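Local coordinates for Non-fluorescent flavoprotein (Photobacterium phosphoreum, PDB 1FVP) that belongs to the bacterial luciferase family and binds two FMN molecules per subunit, each carrying a covalently attached myristate, at residues 101-106 / 189-194; 108-113 / 122-127; 40-45 / 199-204. All blocks are in the same frame, centred on the assembly; numbering follows the deposited sequence.

Contact 1: 101-106 / 189-194. With FMA (6-(3-tetradecanoic acid) flavine mononucleotide), chain D.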
loop_
_atom_site.group_PDB
_atom_site.type_symbol
_atom_site.label_atom_id
_atom_site.label_comp_id
_atom_site.label_asym_id
_atom_site.label_seq_id
_atom_site.Cartn_x
_atom_site.Cartn_y
_atom_site.Cartn_z
ATOM N N GLU A 101 18.481 -7.402 -16.772
ATOM C CA GLU A 101 19.310 -8.605 -16.712
ATOM C C GLU A 101 19.207 -9.193 -15.308
ATOM O O GLU A 101 18.540 -10.210 -15.101
ATOM C CB GLU A 101 20.770 -8.289 -16.988
ATOM C CG GLU A 101 21.526 -9.248 -17.905
ATOM C CD GLU A 101 22.862 -8.727 -18.375
ATOM O OE1 GLU A 101 23.756 -8.468 -17.577
ATOM O OE2 GLU A 101 22.865 -8.616 -19.621
ATOM N N GLU A 102 19.863 -8.529 -14.374
ATOM C CA GLU A 102 19.906 -8.892 -12.968
ATOM C C GLU A 102 18.519 -9.098 -12.382
ATOM O O GLU A 102 18.307 -10.029 -11.578
ATOM C CB GLU A 102 20.607 -7.849 -12.109
ATOM C CG GLU A 102 20.531 -8.044 -10.591
ATOM C CD GLU A 102 21.244 -6.953 -9.843
ATOM O OE1 GLU A 102 21.399 -5.839 -10.338
ATOM O OE2 GLU A 102 21.658 -7.262 -8.705
ATOM N N ARG A 103 17.552 -8.296 -12.747
ATOM C CA ARG A 103 16.206 -8.499 -12.175
ATOM C C ARG A 103 15.635 -9.783 -12.748
ATOM O O ARG A 103 14.612 -10.251 -12.204
ATOM C CB ARG A 103 15.285 -7.307 -12.339
ATOM C CG ARG A 103 14.282 -7.339 -13.455
ATOM C CD ARG A 103 13.329 -6.210 -13.360
ATOM N NE ARG A 103 13.983 -4.911 -13.349
ATOM C CZ ARG A 103 13.524 -3.929 -14.148
ATOM N NH1 ARG A 103 12.515 -4.067 -14.995
ATOM N NH2 ARG A 103 14.121 -2.728 -14.056
ATOM N N LEU A 104 16.249 -10.321 -13.784
ATOM C CA LEU A 104 15.761 -11.574 -14.404
ATOM C C LEU A 104 16.353 -12.766 -13.663
ATOM O O LEU A 104 15.700 -13.816 -13.566
ATOM C CB LEU A 104 15.963 -11.558 -15.898
ATOM C CG LEU A 104 14.705 -11.483 -16.744
ATOM C CD1 LEU A 104 15.045 -11.189 -18.208
ATOM C CD2 LEU A 104 14.021 -12.827 -16.603
ATOM N N LYS A 105 17.540 -12.543 -13.143
ATOM C CA LYS A 105 18.238 -13.530 -12.331
ATOM C C LYS A 105 17.430 -13.809 -11.052
ATOM O O LYS A 105 17.623 -14.884 -10.435
ATOM C CB LYS A 105 19.603 -13.027 -11.873
ATOM C CG LYS A 105 20.523 -12.648 -13.027
ATOM C CD LYS A 105 21.717 -11.841 -12.537
ATOM C CE LYS A 105 22.890 -12.706 -12.121
ATOM N NZ LYS A 105 24.162 -12.011 -12.488
ATOM N N LEU A 106 16.561 -12.898 -10.642
ATOM C CA LEU A 106 15.760 -13.069 -9.423
ATOM C C LEU A 106 14.460 -13.804 -9.650
ATOM O O LEU A 106 14.079 -14.495 -8.667
ATOM C CB LEU A 106 15.645 -11.746 -8.668
ATOM C CG LEU A 106 16.992 -11.094 -8.387
ATOM C CD1 LEU A 106 16.942 -9.633 -8.771
ATOM C CD2 LEU A 106 17.287 -11.209 -6.905
ATOM N N GLY A 189 7.562 -11.066 -22.048
ATOM C CA GLY A 189 8.159 -12.270 -22.580
ATOM C C GLY A 189 9.367 -12.783 -21.820
ATOM O O GLY A 189 9.373 -13.967 -21.397
ATOM N N LYS A 190 10.367 -11.931 -21.632
ATOM C CA LYS A 190 11.589 -12.319 -20.931
ATOM C C LYS A 190 11.287 -12.740 -19.491
ATOM O O LYS A 190 12.194 -13.195 -18.795
ATOM C CB LYS A 190 12.654 -11.246 -20.888
ATOM C CG LYS A 190 12.782 -10.192 -21.948
ATOM C CD LYS A 190 13.462 -10.655 -23.221
ATOM C CE LYS A 190 12.402 -10.998 -24.263
ATOM N NZ LYS A 190 13.023 -11.719 -25.413
ATOM N N PHE A 191 10.077 -12.533 -19.053
ATOM C CA PHE A 191 9.508 -12.828 -17.741
ATOM C C PHE A 191 8.450 -13.926 -17.932
ATOM O O PHE A 191 7.370 -13.934 -17.302
ATOM C CB PHE A 191 8.885 -11.596 -17.060
ATOM C CG PHE A 191 9.887 -10.731 -16.359
ATOM C CD1 PHE A 191 10.367 -11.089 -15.112
ATOM C CD2 PHE A 191 10.385 -9.581 -16.952
ATOM C CE1 PHE A 191 11.319 -10.339 -14.442
ATOM C CE2 PHE A 191 11.339 -8.803 -16.304
ATOM C CZ PHE A 191 11.803 -9.191 -15.036
ATOM N N ASP A 192 8.757 -14.829 -18.845
ATOM C CA ASP A 192 7.866 -15.944 -19.186
ATOM C C ASP A 192 6.425 -15.415 -19.278
ATOM O O ASP A 192 5.481 -16.222 -19.117
ATOM C CB ASP A 192 7.936 -17.125 -18.230
ATOM C CG ASP A 192 9.289 -17.512 -17.693
ATOM O OD1 ASP A 192 10.136 -18.117 -18.380
ATOM O OD2 ASP A 192 9.479 -17.186 -16.491
ATOM N N ASN A 193 6.277 -14.139 -19.537
ATOM C CA ASN A 193 4.926 -13.561 -19.642
ATOM C C ASN A 193 4.135 -13.732 -18.347
ATOM O O ASN A 193 2.911 -13.951 -18.431
ATOM C CB ASN A 193 4.237 -14.202 -20.848
ATOM C CG ASN A 193 4.165 -13.291 -22.052
ATOM O OD1 ASN A 193 3.163 -13.383 -22.779
ATOM N ND2 ASN A 193 5.142 -12.420 -22.280
ATOM N N THR A 194 4.805 -13.606 -17.216
ATOM C CA THR A 194 4.173 -13.755 -15.902
ATOM C C THR A 194 4.100 -12.484 -15.071
ATOM O O THR A 194 4.112 -12.600 -13.795
ATOM C CB THR A 194 4.902 -14.894 -15.069
ATOM O OG1 THR A 194 6.193 -14.403 -14.586
ATOM C CG2 THR A 194 5.060 -16.180 -15.889
HETATM N N1 FMA D . -0.338 -11.447 -24.470
HETATM C C2 FMA D . -1.212 -11.718 -23.499
HETATM O O2 FMA D . -1.436 -12.745 -22.978
HETATM N N3 FMA D . -2.028 -10.638 -22.962
HETATM C C4 FMA D . -1.915 -9.381 -23.434
HETATM O O4 FMA D . -2.621 -8.517 -22.961
HETATM C C4A FMA D . -0.975 -9.114 -24.478
HETATM N N5 FMA D . -0.787 -7.933 -25.009
HETATM C C5A FMA D . 0.074 -7.622 -25.990
HETATM C C6 FMA D . 0.208 -6.330 -26.492
HETATM C C7 FMA D . 1.118 -6.114 -27.496
HETATM C C7M FMA D . 1.365 -4.704 -28.138
HETATM C C8 FMA D . 1.920 -7.187 -28.037
HETATM C C8M FMA D . 2.920 -6.999 -29.131
HETATM C C9 FMA D . 1.758 -8.454 -27.518
HETATM C C9A FMA D . 0.879 -8.731 -26.513
HETATM N N10 FMA D . 0.677 -9.982 -25.944
HETATM C C10 FMA D . -0.188 -10.275 -24.974
HETATM C C1B FMA D . 1.494 -11.173 -26.448
HETATM C C2B FMA D . 1.732 -12.317 -25.371
HETATM O O2B FMA D . 3.136 -12.484 -25.452
HETATM C C3B FMA D . 0.943 -13.546 -25.761
HETATM O "O3'" FMA D . -0.114 -13.224 -26.607
HETATM C C4B FMA D . 0.400 -14.382 -24.597
HETATM O "O4'" FMA D . 1.495 -14.819 -23.713
HETATM C C5B FMA D . -0.320 -15.653 -25.126
HETATM O "O5'" FMA D . 0.415 -16.856 -24.486
HETATM P P FMA D . 0.990 -18.144 -25.200
HETATM O O1P FMA D . -0.348 -18.823 -25.657
HETATM O O2P FMA D . 1.803 -17.706 -26.318
HETATM O O3P FMA D . 1.799 -18.805 -24.296
HETATM C "C1'" FMA D . -2.780 -4.205 -26.573
HETATM O "O1'" FMA D . -2.093 -3.563 -27.456
HETATM O "O2'" FMA D . -4.012 -4.111 -26.590
HETATM C "C2'" FMA D . -2.114 -5.467 -26.133
HETATM C "C3'" FMA D . -0.613 -5.269 -25.885
HETATM C "C4'" FMA D . -0.409 -5.025 -24.421
HETATM C "C5'" FMA D . -0.333 -3.613 -23.892
HETATM C "C6'" FMA D . 0.790 -3.401 -22.907
HETATM C "C7'" FMA D . 0.501 -2.276 -21.922
HETATM C "C8'" FMA D . 1.419 -1.128 -21.948
HETATM C "C9'" FMA D . 2.627 -1.105 -21.027
HETATM C C11 FMA D . 3.653 -0.082 -21.409
HETATM C C12 FMA D . 3.291 1.261 -21.926
HETATM C C13 FMA D . 4.356 2.277 -22.172
HETATM C C14 FMA D . 3.918 3.628 -22.639
HETATM C C15 FMA D . 2.853 3.621 -23.699
#

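Contact 2: 108-113 / 122-127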
loop_
_atom_site.group_PDB
_atom_site.type_symbol
_atom_site.label_atom_id
_atom_site.label_comp_id
_atom_site.label_asym_id
_atom_site.label_seq_id
_atom_site.Cartn_x
_atom_site.Cartn_y
_atom_site.Cartn_z
ATOM N N SER A 108 14.384 -16.053 -11.266
ATOM C CA SER A 108 15.003 -17.366 -11.499
ATOM C C SER A 108 15.114 -18.108 -10.191
ATOM O O SER A 108 14.666 -19.270 -10.151
ATOM C CB SER A 108 16.230 -17.325 -12.370
ATOM O OG SER A 108 15.745 -17.484 -13.715
ATOM N N PHE A 109 15.651 -17.442 -9.186
ATOM C CA PHE A 109 15.727 -18.180 -7.898
ATOM C C PHE A 109 14.254 -18.541 -7.600
ATOM O O PHE A 109 13.978 -19.688 -7.208
ATOM C CB PHE A 109 16.369 -17.459 -6.781
ATOM C CG PHE A 109 17.793 -17.525 -6.410
ATOM C CD1 PHE A 109 18.801 -17.414 -7.358
ATOM C CD2 PHE A 109 18.142 -17.618 -5.053
ATOM C CE1 PHE A 109 20.136 -17.434 -6.980
ATOM C CE2 PHE A 109 19.480 -17.643 -4.652
ATOM C CZ PHE A 109 20.491 -17.561 -5.630
ATOM N N TYR A 110 13.385 -17.572 -7.837
ATOM C CA TYR A 110 11.956 -17.798 -7.548
ATOM C C TYR A 110 11.341 -18.937 -8.340
ATOM O O TYR A 110 10.142 -19.262 -8.201
ATOM C CB TYR A 110 11.099 -16.541 -7.602
ATOM C CG TYR A 110 9.688 -16.663 -7.070
ATOM C CD1 TYR A 110 8.642 -17.094 -7.891
ATOM C CD2 TYR A 110 9.390 -16.303 -5.760
ATOM C CE1 TYR A 110 7.354 -17.216 -7.412
ATOM C CE2 TYR A 110 8.088 -16.389 -5.279
ATOM C CZ TYR A 110 7.071 -16.847 -6.103
ATOM O OH TYR A 110 5.798 -16.914 -5.607
ATOM N N ASN A 111 12.114 -19.610 -9.167
ATOM C CA ASN A 111 11.454 -20.747 -9.887
ATOM C C ASN A 111 12.104 -21.987 -9.295
ATOM O O ASN A 111 11.480 -23.040 -9.200
ATOM C CB ASN A 111 11.491 -20.459 -11.366
ATOM C CG ASN A 111 10.333 -19.523 -11.698
ATOM O OD1 ASN A 111 9.607 -19.168 -10.757
ATOM N ND2 ASN A 111 10.246 -19.203 -12.979
ATOM N N ALA A 112 13.331 -21.701 -8.899
ATOM C CA ALA A 112 14.250 -22.653 -8.300
ATOM C C ALA A 112 13.868 -22.914 -6.840
ATOM O O ALA A 112 13.948 -24.088 -6.413
ATOM C CB ALA A 112 15.680 -22.159 -8.441
ATOM N N SER A 113 13.484 -21.846 -6.158
ATOM C CA SER A 113 13.085 -21.990 -4.748
ATOM C C SER A 113 11.729 -22.682 -4.767
ATOM O O SER A 113 11.567 -23.738 -4.131
ATOM C CB SER A 113 13.090 -20.713 -3.959
ATOM O OG SER A 113 14.398 -20.356 -3.566
ATOM N N ASP A 122 2.176 -21.657 -10.234
ATOM C CA ASP A 122 2.006 -21.559 -11.707
ATOM C C ASP A 122 1.040 -20.402 -11.966
ATOM O O ASP A 122 1.007 -19.807 -13.052
ATOM C CB ASP A 122 1.613 -22.902 -12.312
ATOM C CG ASP A 122 2.655 -23.975 -12.035
ATOM O OD1 ASP A 122 2.876 -24.353 -10.875
ATOM O OD2 ASP A 122 3.288 -24.433 -13.013
ATOM N N LEU A 123 0.282 -20.106 -10.926
ATOM C CA LEU A 123 -0.730 -19.056 -10.930
ATOM C C LEU A 123 -0.245 -17.801 -10.208
ATOM O O LEU A 123 -1.095 -16.904 -10.048
ATOM C CB LEU A 123 -2.007 -19.613 -10.288
ATOM C CG LEU A 123 -2.759 -20.739 -10.963
ATOM C CD1 LEU A 123 -3.066 -20.412 -12.420
ATOM C CD2 LEU A 123 -1.966 -22.038 -10.844
ATOM N N VAL A 124 1.011 -17.796 -9.796
ATOM C CA VAL A 124 1.511 -16.587 -9.083
ATOM C C VAL A 124 2.145 -15.697 -10.152
ATOM O O VAL A 124 3.068 -16.152 -10.835
ATOM C CB VAL A 124 2.309 -16.934 -7.832
ATOM C CG1 VAL A 124 2.031 -18.373 -7.390
ATOM C CG2 VAL A 124 3.788 -16.660 -7.845
ATOM N N ARG A 125 1.589 -14.508 -10.278
ATOM C CA ARG A 125 1.940 -13.446 -11.201
ATOM C C ARG A 125 2.701 -12.302 -10.523
ATOM O O ARG A 125 2.177 -11.625 -9.629
ATOM C CB ARG A 125 0.690 -12.823 -11.793
ATOM C CG ARG A 125 -0.370 -13.727 -12.390
ATOM C CD ARG A 125 -1.121 -12.924 -13.443
ATOM N NE ARG A 125 -0.117 -12.313 -14.309
ATOM C CZ ARG A 125 -0.324 -11.755 -15.483
ATOM N NH1 ARG A 125 -1.549 -11.678 -15.982
ATOM N NH2 ARG A 125 0.713 -11.303 -16.189
ATOM N N HIS A 126 3.904 -12.091 -10.997
ATOM C CA HIS A 126 4.782 -11.031 -10.450
ATOM C C HIS A 126 4.273 -9.661 -10.836
ATOM O O HIS A 126 3.305 -9.612 -11.621
ATOM C CB HIS A 126 6.237 -11.253 -10.939
ATOM C CG HIS A 126 6.626 -12.668 -10.598
ATOM N ND1 HIS A 126 6.431 -13.204 -9.345
ATOM C CD2 HIS A 126 7.175 -13.647 -11.357
ATOM C CE1 HIS A 126 6.862 -14.455 -9.361
ATOM N NE2 HIS A 126 7.322 -14.755 -10.559
ATOM N N GLN A 127 4.856 -8.600 -10.316
ATOM C CA GLN A 127 4.422 -7.225 -10.665
ATOM C C GLN A 127 5.711 -6.490 -11.086
ATOM O O GLN A 127 6.681 -6.487 -10.310
ATOM C CB GLN A 127 3.725 -6.430 -9.592
ATOM C CG GLN A 127 2.296 -6.759 -9.293
ATOM C CD GLN A 127 1.288 -5.955 -10.048
ATOM O OE1 GLN A 127 0.102 -6.139 -9.852
ATOM N NE2 GLN A 127 1.694 -5.044 -10.918
#

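Contact 3: 40-45 / 199-204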
loop_
_atom_site.group_PDB
_atom_site.type_symbol
_atom_site.label_atom_id
_atom_site.label_comp_id
_atom_site.label_asym_id
_atom_site.label_seq_id
_atom_site.Cartn_x
_atom_site.Cartn_y
_atom_site.Cartn_z
ATOM N N SER A 40 -9.816 3.687 -16.606
ATOM C CA SER A 40 -10.454 2.505 -16.018
ATOM C C SER A 40 -9.339 1.610 -15.468
ATOM O O SER A 40 -8.969 1.606 -14.301
ATOM C CB SER A 40 -11.250 1.714 -17.039
ATOM O OG SER A 40 -12.520 2.258 -17.296
ATOM N N ILE A 41 -8.788 0.875 -16.397
ATOM C CA ILE A 41 -7.714 -0.084 -16.247
ATOM C C ILE A 41 -6.691 0.262 -15.198
ATOM O O ILE A 41 -6.096 -0.747 -14.720
ATOM C CB ILE A 41 -7.175 -0.465 -17.669
ATOM C CG1 ILE A 41 -6.220 0.599 -18.224
ATOM C CG2 ILE A 41 -8.388 -0.709 -18.633
ATOM C CD1 ILE A 41 -5.352 0.134 -19.425
ATOM N N TYR A 42 -6.461 1.507 -14.806
ATOM C CA TYR A 42 -5.454 1.707 -13.713
ATOM C C TYR A 42 -6.230 1.396 -12.430
ATOM O O TYR A 42 -6.993 2.243 -11.913
ATOM C CB TYR A 42 -4.765 3.070 -13.748
ATOM C CG TYR A 42 -4.208 3.403 -15.120
ATOM C CD1 TYR A 42 -3.078 2.775 -15.623
ATOM C CD2 TYR A 42 -4.852 4.317 -15.942
ATOM C CE1 TYR A 42 -2.585 3.028 -16.893
ATOM C CE2 TYR A 42 -4.377 4.576 -17.214
ATOM C CZ TYR A 42 -3.251 3.943 -17.686
ATOM O OH TYR A 42 -2.841 4.257 -18.950
ATOM N N ASP A 43 -6.071 0.161 -11.934
ATOM C CA ASP A 43 -6.843 -0.205 -10.725
ATOM C C ASP A 43 -6.109 -0.240 -9.409
ATOM O O ASP A 43 -6.772 -0.618 -8.408
ATOM C CB ASP A 43 -7.796 -1.342 -11.044
ATOM C CG ASP A 43 -7.318 -2.454 -11.931
ATOM O OD1 ASP A 43 -6.256 -3.039 -11.657
ATOM O OD2 ASP A 43 -8.027 -2.779 -12.912
ATOM N N VAL A 44 -4.875 0.172 -9.266
ATOM C CA VAL A 44 -4.128 0.212 -7.997
ATOM C C VAL A 44 -2.985 1.234 -8.139
ATOM O O VAL A 44 -2.425 1.400 -9.244
ATOM C CB VAL A 44 -3.641 -1.152 -7.526
ATOM C CG1 VAL A 44 -4.662 -2.267 -7.591
ATOM C CG2 VAL A 44 -2.372 -1.622 -8.242
ATOM N N ILE A 45 -2.665 1.925 -7.061
ATOM C CA ILE A 45 -1.588 2.932 -7.086
ATOM C C ILE A 45 -0.618 2.492 -5.994
ATOM O O ILE A 45 -1.126 2.035 -4.961
ATOM C CB ILE A 45 -2.095 4.406 -7.014
ATOM C CG1 ILE A 45 -2.312 4.897 -5.577
ATOM C CG2 ILE A 45 -3.348 4.608 -7.908
ATOM C CD1 ILE A 45 -3.525 5.813 -5.264
ATOM N N LEU A 199 3.407 1.092 -13.577
ATOM C CA LEU A 199 4.218 1.978 -14.407
ATOM C C LEU A 199 4.089 3.439 -14.053
ATOM O O LEU A 199 3.000 4.000 -14.238
ATOM C CB LEU A 199 3.831 1.629 -15.863
ATOM C CG LEU A 199 2.436 1.124 -16.160
ATOM C CD1 LEU A 199 1.353 2.080 -15.676
ATOM C CD2 LEU A 199 2.256 0.934 -17.659
ATOM N N CYS A 200 5.167 4.049 -13.612
ATOM C CA CYS A 200 5.260 5.458 -13.226
ATOM C C CYS A 200 5.303 6.377 -14.436
ATOM O O CYS A 200 6.326 6.279 -15.144
ATOM C CB CYS A 200 6.573 5.703 -12.457
ATOM S SG CYS A 200 6.723 7.391 -11.795
ATOM N N PHE A 201 4.331 7.231 -14.657
ATOM C CA PHE A 201 4.394 8.139 -15.826
ATOM C C PHE A 201 4.780 9.528 -15.312
ATOM O O PHE A 201 4.304 10.520 -15.888
ATOM C CB PHE A 201 3.083 8.239 -16.553
ATOM C CG PHE A 201 2.343 7.098 -17.134
ATOM C CD1 PHE A 201 2.765 6.523 -18.329
ATOM C CD2 PHE A 201 1.179 6.614 -16.535
ATOM C CE1 PHE A 201 2.095 5.457 -18.904
ATOM C CE2 PHE A 201 0.471 5.550 -17.082
ATOM C CZ PHE A 201 0.945 4.979 -18.274
ATOM N N GLU A 202 5.566 9.608 -14.270
ATOM C CA GLU A 202 5.919 10.890 -13.667
ATOM C C GLU A 202 7.200 11.513 -14.152
ATOM O O GLU A 202 7.615 12.512 -13.513
ATOM C CB GLU A 202 6.074 10.826 -12.148
ATOM C CG GLU A 202 4.968 10.533 -11.174
ATOM C CD GLU A 202 3.631 11.121 -11.514
ATOM O OE1 GLU A 202 2.816 10.616 -12.267
ATOM O OE2 GLU A 202 3.455 12.196 -10.911
ATOM N N SER A 203 7.829 10.976 -15.163
ATOM C CA SER A 203 9.099 11.651 -15.583
ATOM C C SER A 203 8.624 12.744 -16.526
ATOM O O SER A 203 9.271 13.778 -16.671
ATOM C CB SER A 203 10.056 10.664 -16.167
ATOM O OG SER A 203 9.398 9.448 -16.532
ATOM N N MET A 204 7.476 12.487 -17.103
ATOM C CA MET A 204 6.709 13.243 -18.071
ATOM C C MET A 204 6.116 14.548 -17.544
ATOM O O MET A 204 5.031 14.551 -16.945
ATOM C CB MET A 204 5.524 12.440 -18.633
ATOM C CG MET A 204 5.970 11.236 -19.421
ATOM S SD MET A 204 4.616 10.905 -20.588
ATOM C CE MET A 204 3.702 9.625 -19.740
#

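Contact 1: 101-106 / 189-194
The Phe191 ring has Leu104 over one face and Arg103 at its edge. Leu104 CG lies 4.3 Å from the centroid of the Phe191 ring and 18° off its normal, a CH-pi contact displaced toward the rim, where Phe191 CZ is the nearest ring atom. In the plane of the ring, Arg103 CG stands 3.5 Å from Phe191 CZ, with Arg103 CD just behind it. Arginine thus meets the phenyl group through its methylenes, and the chain bends at chi3 beyond them. Phe191 CG sits anti to its own carbonyl carbon (chi1 -82°), which carries the ring to helix 100-116; Phe94 and Leu128 of neighbouring strands also border it. A smaller apolar touch joins Leu104 CD1 to Lys190 CB at 3.6 Å, after which the lysine chain turns away from the helix at chi2 and chi3. The arrangement packs helix 100-116 against the link between helix 178-190 and strand 195-199, an alpha-to-beta connection of the barrel-like luciferase fold. Helix 178-190 ends here in a Schellman motif with Asp192, at positive phi, as the C-prime residue, and a type I' turn from Phe191 to Thr194 overlaps it. Phe191 O closes that turn by accepting from Thr194 N and, at 3.0 Å, from Thr194 OG1. The two donors reach it from opposite faces of the carbonyl plane, the hydroxyl 35° out of it. Two residues beyond the phenylalanine, Asn193 belongs to a flavin pocket. Its OD1 accepts a hydrogen bond from FMA O2B at 2.8 Å and another from FMA O4', modelled too short for its length to carry weight. The same ligand is hydrogen-bonded to the backbone oxygen of Asn2.

Contact 2: 108-113 / 122-127
Tyr110 OH makes a weak hydrogen bond to Leu90 O and also lies against the CG2 methyl of Val124, which approaches the phenol at its edge, near the ring plane. The tyrosine belongs to the helix of the beta-alpha-beta unit formed by strand 92-94, helix 100-116 and strand 126-134, and the contact fastens the helix to the start of the returning strand. With CG anti to the backbone N (chi1 -169°), the Tyr110 ring extends from the helix toward the sheet, where Leu92 also touches it. Val124 CG2 is 3.6 Å from Tyr110 CE1, so one methyl serves both the ring edge and the hydroxyl end. Next to it, His126 forms an offset edge-to-face pair with Tyr110: the imidazole edge is directed toward the phenol face, the centroids are 5.0 Å apart and the planes stand at 87°. His126 also meets the Phe94 ring edge-to-face, so the imidazole has two aromatic neighbours, Tyr110 and Phe94. Its ND1 has a weak hydrogen bond with Leu92 N, which may help to orient the ring. On the Tyr110 side the imidazole presents carbon first: His126 CE1 approaches Tyr110 CE1 to 3.4 Å, and His126 NE2 stands 3.8 Å from Tyr110 CD1.

Contact 3: 40-45 / 199-204
Strands 42-48 and 195-199 run parallel to strand 6-11 and both pair with it, and Tyr42 of the first meets Leu199 and Phe201 at the end of the second and in the loop beyond. Phe201 supplies the aromatic partner. The Tyr42 and Phe201 rings reach toward each other from facing elements, their centroids 6.0 Å apart and their planes at 88°, in an oblique pairing. Tyr42 CE1 lies in the plane of the Phe201 ring, 4.0 Å from Phe201 CE2, while Tyr42 OH is 3.9 Å from Phe201 CZ. Of these two tyrosine atoms it is CE1 that meets the rim; the hydroxyl rises obliquely out of the phenylalanine plane. Leu199 adds an apolar touch, its CD1 methyl being 4.2 Å from Tyr42 CE1. Leu199 also contributes its carbonyl oxygen, which sits 3.9 Å above the Phe201 plane, offset toward the rim. This is the layer where the sheet of the luciferase-family alpha/beta fold meets its helices: Ile35 of helix 23-38 and Leu217 of helix 207-227 pack on Tyr42, and Met214 of the latter packs on Phe201. The phenol does not end in a purely apolar setting, because Tyr42 OH is hydrogen-bonded to Met214 O, which ties the buried hydroxyl to the C-terminal helix. Tyr42 CG is anti to the carbonyl carbon (chi1 -50°), the setting that takes the ring over to the loop. Leu199 lines the flavin-myristate pocket and divides its branches: CD1 faces Tyr42, and CD2 turns to the myristate chain of a bound FMA, about 4 Å away at nearest atoms. Farther along strand 42-48, Ile45 O is hydrogen-bonded to Thr67 OG1 of the second subunit.

From the N terminus, the chain first reaches 40-45, the opening half of contact 3, whose partner 199-204 comes 154 residues later; this is the longest of the three loops. Inside it, 101-106 opens contact 1, closed at 189-194, and inside that again 108-113 opens contact 2, closed after a short excursion at 122-127. The three are nested and none cross. Contacts 1 and 2 share helix 100-116, and they touch where Thr194 O and His126 N probably form a hydrogen bond. Contact 3 lies on the other side of the chain's centre, its centre about 21 Å from that of contact 1, and reaches the same sheet as contact 2.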